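Local coordinates for B12-binding domain-containing protein (Kitasatospora setae, PDB 6WTE) that binds cobalamin and a [4Fe-4S] cluster and, as the radical SAM methylase TsrM, probably transfers methyl groups without radical chemistry, at residues I90-G104 / V116-P128. Numbering follows the deposited sequence.
With EDO (1,2-ethanediol), chain F.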
loop_
_atom_site.group_PDB
_atom_site.type_symbol
_atom_site.label_atom_id
_atom_site.label_comp_id
_atom_site.label_asym_id
_atom_site.label_seq_id
_atom_site.Cartn_x
_atom_site.Cartn_y
_atom_site.Cartn_z
ATOM N N ILE A 90 -19.627 -5.408 3.823
ATOM C CA ILE A 90 -19.695 -5.900 5.199
ATOM C C ILE A 90 -21.136 -5.903 5.703
ATOM O O ILE A 90 -21.554 -6.820 6.420
ATOM C CB ILE A 90 -18.772 -5.067 6.104
ATOM C CG1 ILE A 90 -17.307 -5.356 5.748
ATOM C CG2 ILE A 90 -19.078 -5.352 7.576
ATOM C CD1 ILE A 90 -16.306 -4.417 6.406
ATOM N N THR A 91 -21.918 -4.889 5.333
ATOM C CA THR A 91 -23.310 -4.846 5.772
ATOM C C THR A 91 -24.095 -6.032 5.226
ATOM O O THR A 91 -24.913 -6.625 5.941
ATOM C CB THR A 91 -23.955 -3.522 5.356
ATOM O OG1 THR A 91 -23.322 -2.449 6.057
ATOM C CG2 THR A 91 -25.440 -3.518 5.678
ATOM N N GLU A 92 -23.847 -6.405 3.967
ATOM C CA GLU A 92 -24.506 -7.586 3.414
ATOM C C GLU A 92 -24.058 -8.857 4.128
ATOM O O GLU A 92 -24.879 -9.741 4.405
ATOM C CB GLU A 92 -24.240 -7.679 1.911
ATOM C CG GLU A 92 -25.003 -8.799 1.215
ATOM C CD GLU A 92 -26.511 -8.588 1.219
ATOM O OE1 GLU A 92 -26.966 -7.430 1.317
ATOM O OE2 GLU A 92 -27.245 -9.593 1.122
ATOM N N ILE A 93 -22.763 -8.970 4.435
ATOM C CA ILE A 93 -22.268 -10.127 5.177
ATOM C C ILE A 93 -23.037 -10.289 6.483
ATOM O O ILE A 93 -23.493 -11.387 6.825
ATOM C CB ILE A 93 -20.755 -10.002 5.430
ATOM C CG1 ILE A 93 -19.965 -10.283 4.149
ATOM C CG2 ILE A 93 -20.325 -10.955 6.532
ATOM C CD1 ILE A 93 -18.480 -9.909 4.249
ATOM N N ARG A 94 -23.200 -9.192 7.227
ATOM C CA ARG A 94 -23.842 -9.260 8.534
ATOM C C ARG A 94 -25.334 -9.545 8.437
ATOM O O ARG A 94 -25.936 -9.954 9.434
ATOM C CB ARG A 94 -23.590 -7.966 9.308
ATOM C CG ARG A 94 -22.109 -7.748 9.591
ATOM C CD ARG A 94 -21.841 -6.489 10.390
ATOM N NE ARG A 94 -22.326 -6.581 11.765
ATOM C CZ ARG A 94 -21.684 -7.228 12.735
ATOM N NH1 ARG A 94 -20.542 -7.855 12.477
ATOM N NH2 ARG A 94 -22.184 -7.256 13.962
ATOM N N ARG A 95 -25.944 -9.332 7.269
ATOM C CA ARG A 95 -27.319 -9.776 7.063
ATOM C C ARG A 95 -27.416 -11.284 6.893
ATOM O O ARG A 95 -28.496 -11.850 7.102
ATOM C CB ARG A 95 -27.938 -9.082 5.842
ATOM C CG ARG A 95 -28.191 -7.590 6.034
ATOM C CD ARG A 95 -29.100 -7.025 4.945
ATOM N NE ARG A 95 -29.020 -5.565 4.869
ATOM C CZ ARG A 95 -29.339 -4.846 3.796
ATOM N NH1 ARG A 95 -29.759 -5.448 2.691
ATOM N NH2 ARG A 95 -29.233 -3.524 3.825
ATOM N N LEU A 96 -26.309 -11.943 6.551
ATOM C CA LEU A 96 -26.295 -13.353 6.188
ATOM C C LEU A 96 -25.731 -14.263 7.270
ATOM O O LEU A 96 -25.948 -15.480 7.207
ATOM C CB LEU A 96 -25.482 -13.547 4.900
ATOM C CG LEU A 96 -25.972 -12.766 3.676
ATOM C CD1 LEU A 96 -24.956 -12.851 2.535
ATOM C CD2 LEU A 96 -27.326 -13.282 3.219
ATOM N N THR A 97 -25.018 -13.716 8.253
ATOM C CA THR A 97 -24.420 -14.533 9.298
ATOM C C THR A 97 -24.340 -13.718 10.579
ATOM O O THR A 97 -24.215 -12.490 10.545
ATOM C CB THR A 97 -23.017 -15.028 8.911
ATOM O OG1 THR A 97 -22.467 -15.805 9.986
ATOM C CG2 THR A 97 -22.083 -13.843 8.622
ATOM N N ASP A 98 -24.431 -14.413 11.712
ATOM C CA ASP A 98 -24.159 -13.812 13.011
ATOM C C ASP A 98 -22.735 -14.078 13.483
ATOM O O ASP A 98 -22.377 -13.678 14.599
ATOM C CB ASP A 98 -25.167 -14.311 14.055
ATOM C CG ASP A 98 -26.578 -13.820 13.779
ATOM O OD1 ASP A 98 -26.742 -12.653 13.368
ATOM O OD2 ASP A 98 -27.531 -14.602 13.969
ATOM N N ALA A 99 -21.916 -14.728 12.658
ATOM C CA ALA A 99 -20.521 -14.928 13.016
ATOM C C ALA A 99 -19.840 -13.574 13.190
ATOM O O ALA A 99 -20.162 -12.622 12.471
ATOM C CB ALA A 99 -19.787 -15.741 11.951
ATOM N N PRO A 100 -18.910 -13.447 14.130
ATOM C CA PRO A 100 -18.207 -12.170 14.287
ATOM C C PRO A 100 -17.379 -11.858 13.053
ATOM O O PRO A 100 -16.887 -12.752 12.362
ATOM C CB PRO A 100 -17.315 -12.398 15.511
ATOM C CG PRO A 100 -17.084 -13.882 15.518
ATOM C CD PRO A 100 -18.375 -14.490 15.022
ATOM N N VAL A 101 -17.243 -10.567 12.774
ATOM C CA VAL A 101 -16.447 -10.072 11.660
ATOM C C VAL A 101 -15.215 -9.389 12.235
ATOM O O VAL A 101 -15.326 -8.566 13.154
ATOM C CB VAL A 101 -17.253 -9.108 10.775
ATOM C CG1 VAL A 101 -16.365 -8.547 9.660
ATOM C CG2 VAL A 101 -18.473 -9.814 10.191
ATOM N N VAL A 102 -14.042 -9.727 11.696
ATOM C CA VAL A 102 -12.792 -9.077 12.061
ATOM C C VAL A 102 -12.220 -8.421 10.816
ATOM O O VAL A 102 -12.210 -9.022 9.732
ATOM C CB VAL A 102 -11.775 -10.059 12.688
ATOM C CG1 VAL A 102 -11.515 -11.251 11.765
ATOM C CG2 VAL A 102 -10.453 -9.338 13.007
ATOM N N GLY A 103 -11.752 -7.185 10.973
ATOM C CA GLY A 103 -11.144 -6.429 9.894
ATOM C C GLY A 103 -9.639 -6.343 10.056
ATOM O O GLY A 103 -9.111 -6.413 11.169
ATOM N N GLY A 104 -8.947 -6.189 8.932
ATOM C CA GLY A 104 -7.509 -5.991 8.910
ATOM C C GLY A 104 -7.137 -5.454 7.546
ATOM O O GLY A 104 -7.996 -5.281 6.677
ATOM N N VAL A 116 -13.340 0.019 12.469
ATOM C CA VAL A 116 -14.129 -0.936 13.243
ATOM C C VAL A 116 -15.492 -0.336 13.571
ATOM O O VAL A 116 -16.535 -0.979 13.401
ATOM C CB VAL A 116 -13.387 -1.366 14.522
ATOM C CG1 VAL A 116 -14.356 -2.051 15.469
ATOM C CG2 VAL A 116 -12.250 -2.326 14.204
ATOM N N GLU A 117 -15.505 0.928 14.008
ATOM C CA GLU A 117 -16.767 1.566 14.371
ATOM C C GLU A 117 -17.602 1.898 13.138
ATOM O O GLU A 117 -18.825 1.707 13.142
ATOM C CB GLU A 117 -16.491 2.817 15.212
ATOM C CG GLU A 117 -15.694 2.520 16.485
ATOM C CD GLU A 117 -15.660 3.684 17.460
ATOM O OE1 GLU A 117 -16.281 4.725 17.167
ATOM O OE2 GLU A 117 -14.990 3.563 18.511
ATOM N N TYR A 118 -16.960 2.386 12.070
ATOM C CA TYR A 118 -17.682 2.724 10.844
ATOM C C TYR A 118 -18.317 1.488 10.215
ATOM O O TYR A 118 -19.477 1.517 9.790
ATOM C CB TYR A 118 -16.721 3.394 9.858
ATOM C CG TYR A 118 -17.286 3.716 8.492
ATOM C CD1 TYR A 118 -18.227 4.726 8.320
ATOM C CD2 TYR A 118 -16.847 3.035 7.363
ATOM C CE1 TYR A 118 -18.723 5.035 7.064
ATOM C CE2 TYR A 118 -17.340 3.337 6.098
ATOM C CZ TYR A 118 -18.272 4.334 5.956
ATOM O OH TYR A 118 -18.754 4.628 4.704
ATOM N N PHE A 119 -17.558 0.392 10.131
ATOM C CA PHE A 119 -18.084 -0.839 9.542
ATOM C C PHE A 119 -19.083 -1.535 10.453
ATOM O O PHE A 119 -19.856 -2.377 9.977
ATOM C CB PHE A 119 -16.950 -1.811 9.227
ATOM C CG PHE A 119 -16.029 -1.358 8.124
ATOM C CD1 PHE A 119 -16.484 -0.557 7.089
ATOM C CD2 PHE A 119 -14.710 -1.768 8.116
ATOM C CE1 PHE A 119 -15.625 -0.161 6.065
ATOM C CE2 PHE A 119 -13.852 -1.377 7.109
ATOM C CZ PHE A 119 -14.314 -0.568 6.081
ATOM N N GLY A 120 -19.070 -1.222 11.745
ATOM C CA GLY A 120 -19.965 -1.881 12.676
ATOM C C GLY A 120 -19.605 -3.319 12.958
ATOM O O GLY A 120 -20.501 -4.150 13.147
ATOM N N ILE A 121 -18.317 -3.642 12.987
ATOM C CA ILE A 121 -17.860 -5.019 13.123
ATOM C C ILE A 121 -17.316 -5.231 14.531
ATOM O O ILE A 121 -17.064 -4.288 15.278
ATOM C CB ILE A 121 -16.812 -5.394 12.055
ATOM C CG1 ILE A 121 -15.569 -4.495 12.160
ATOM C CG2 ILE A 121 -17.430 -5.320 10.673
ATOM C CD1 ILE A 121 -14.453 -4.832 11.141
ATOM N N GLU A 122 -17.132 -6.505 14.887
ATOM C CA GLU A 122 -16.762 -6.866 16.249
ATOM C C GLU A 122 -15.292 -6.609 16.550
ATOM O O GLU A 122 -14.954 -6.168 17.655
ATOM C CB GLU A 122 -17.087 -8.339 16.500
ATOM C CG GLU A 122 -18.554 -8.639 16.776
ATOM C CD GLU A 122 -19.416 -8.714 15.526
ATOM O OE1 GLU A 122 -18.881 -8.749 14.397
ATOM O OE2 GLU A 122 -20.650 -8.765 15.680
ATOM N N TYR A 123 -14.398 -6.898 15.602
ATOM C CA TYR A 123 -12.977 -6.942 15.905
ATOM C C TYR A 123 -12.172 -6.290 14.797
ATOM O O TYR A 123 -12.583 -6.249 13.636
ATOM C CB TYR A 123 -12.476 -8.379 16.108
ATOM C CG TYR A 123 -13.267 -9.121 17.147
ATOM C CD1 TYR A 123 -13.257 -8.706 18.470
ATOM C CD2 TYR A 123 -14.035 -10.226 16.802
ATOM C CE1 TYR A 123 -13.991 -9.375 19.433
ATOM C CE2 TYR A 123 -14.770 -10.901 17.755
ATOM C CZ TYR A 123 -14.747 -10.471 19.067
ATOM O OH TYR A 123 -15.478 -11.137 20.020
ATOM N N GLY A 124 -10.990 -5.819 15.177
ATOM C CA GLY A 124 -10.049 -5.277 14.219
ATOM C C GLY A 124 -8.624 -5.601 14.616
ATOM O O GLY A 124 -8.316 -5.851 15.783
ATOM N N VAL A 125 -7.747 -5.597 13.613
ATOM C CA VAL A 125 -6.328 -5.853 13.820
ATOM C C VAL A 125 -5.535 -4.764 13.116
ATOM O O VAL A 125 -5.819 -4.436 11.958
ATOM C CB VAL A 125 -5.907 -7.243 13.300
ATOM C CG1 VAL A 125 -4.411 -7.427 13.451
ATOM C CG2 VAL A 125 -6.654 -8.344 14.059
ATOM N N LYS A 126 -4.554 -4.205 13.816
ATOM C CA LYS A 126 -3.648 -3.203 13.266
ATOM C C LYS A 126 -2.289 -3.858 13.045
ATOM O O LYS A 126 -1.696 -4.394 13.987
ATOM C CB LYS A 126 -3.535 -2.009 14.215
ATOM C CG LYS A 126 -2.638 -0.893 13.737
ATOM C CD LYS A 126 -2.492 0.176 14.829
ATOM C CE LYS A 126 -1.674 1.376 14.325
ATOM N NZ LYS A 126 -2.466 2.352 13.531
ATOM N N GLY A 127 -1.806 -3.836 11.804
ATOM C CA GLY A 127 -0.538 -4.450 11.480
ATOM C C GLY A 127 -0.689 -5.895 11.035
ATOM O O GLY A 127 -1.794 -6.360 10.742
ATOM N N PRO A 128 0.424 -6.637 10.989
ATOM C CA PRO A 128 0.364 -8.035 10.530
ATOM C C PRO A 128 -0.636 -8.838 11.349
ATOM O O PRO A 128 -0.689 -8.734 12.576
ATOM C CB PRO A 128 1.796 -8.543 10.744
ATOM C CG PRO A 128 2.646 -7.303 10.748
ATOM C CD PRO A 128 1.792 -6.214 11.341
HETATM C C1 EDO F . -28.308 -13.860 10.149
HETATM O O1 EDO F . -29.163 -14.954 9.779
HETATM C C2 EDO F . -29.157 -12.757 10.767
HETATM O O2 EDO F . -28.474 -12.200 11.895
HETATM O O HOH W 1 -22.272 -2.891 8.613
#
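Glu122 OE1 accepts two N-H groups from opposite faces of its carboxylate: Arg94 NH1 at 2.7 Å on the syn side, and the backbone N of Val101 at 2.9 Å, nearly straight at 171°. Arg94 NH2 takes OE2 as well (2.8 Å), completing an end-on salt bridge with guanidinium and carboxylate planes 37° apart. The principle is that one carboxylate can tie helix to strand, a single oxygen serving side chain and backbone. A bend at chi3 (69°) turns the arginine tip toward the acid, while Gly120 O sits over the guanidinium face. A glutamine in place of Glu122 would probably leave the Arg94 charge without its mate and set an amide N-H against a guanidinium N-H.

The strands pair in parallel: Tyr123 N donates to Val101 O, Gly103 N to Tyr123 O, and Val125 N to Gly103 O (2.9 Å). Ile121 wedges between helix and strand, its CG2 meeting Ile90 CG2 and Val101 CG1, both at 3.5 Å. Ile90 CD1 rests over the Phe119 ring as a CH-pi contact, 3.7 Å from its centroid.

Strand 101-104, helix 112-119 (closed at Gly120 by a Schellman motif) and strand 123-124 form a right-handed beta-alpha-beta crossover of the Rossmann-like B12-binding domain; helix 83-96 adds Ile90 and Arg94. Cobalamin touches Val102, Gly104, Val125 and Gly127. Strand 101-104 lies between strands 63-67 and 123-124, and helix 130-141 packs on Val102, Tyr123 and Val125.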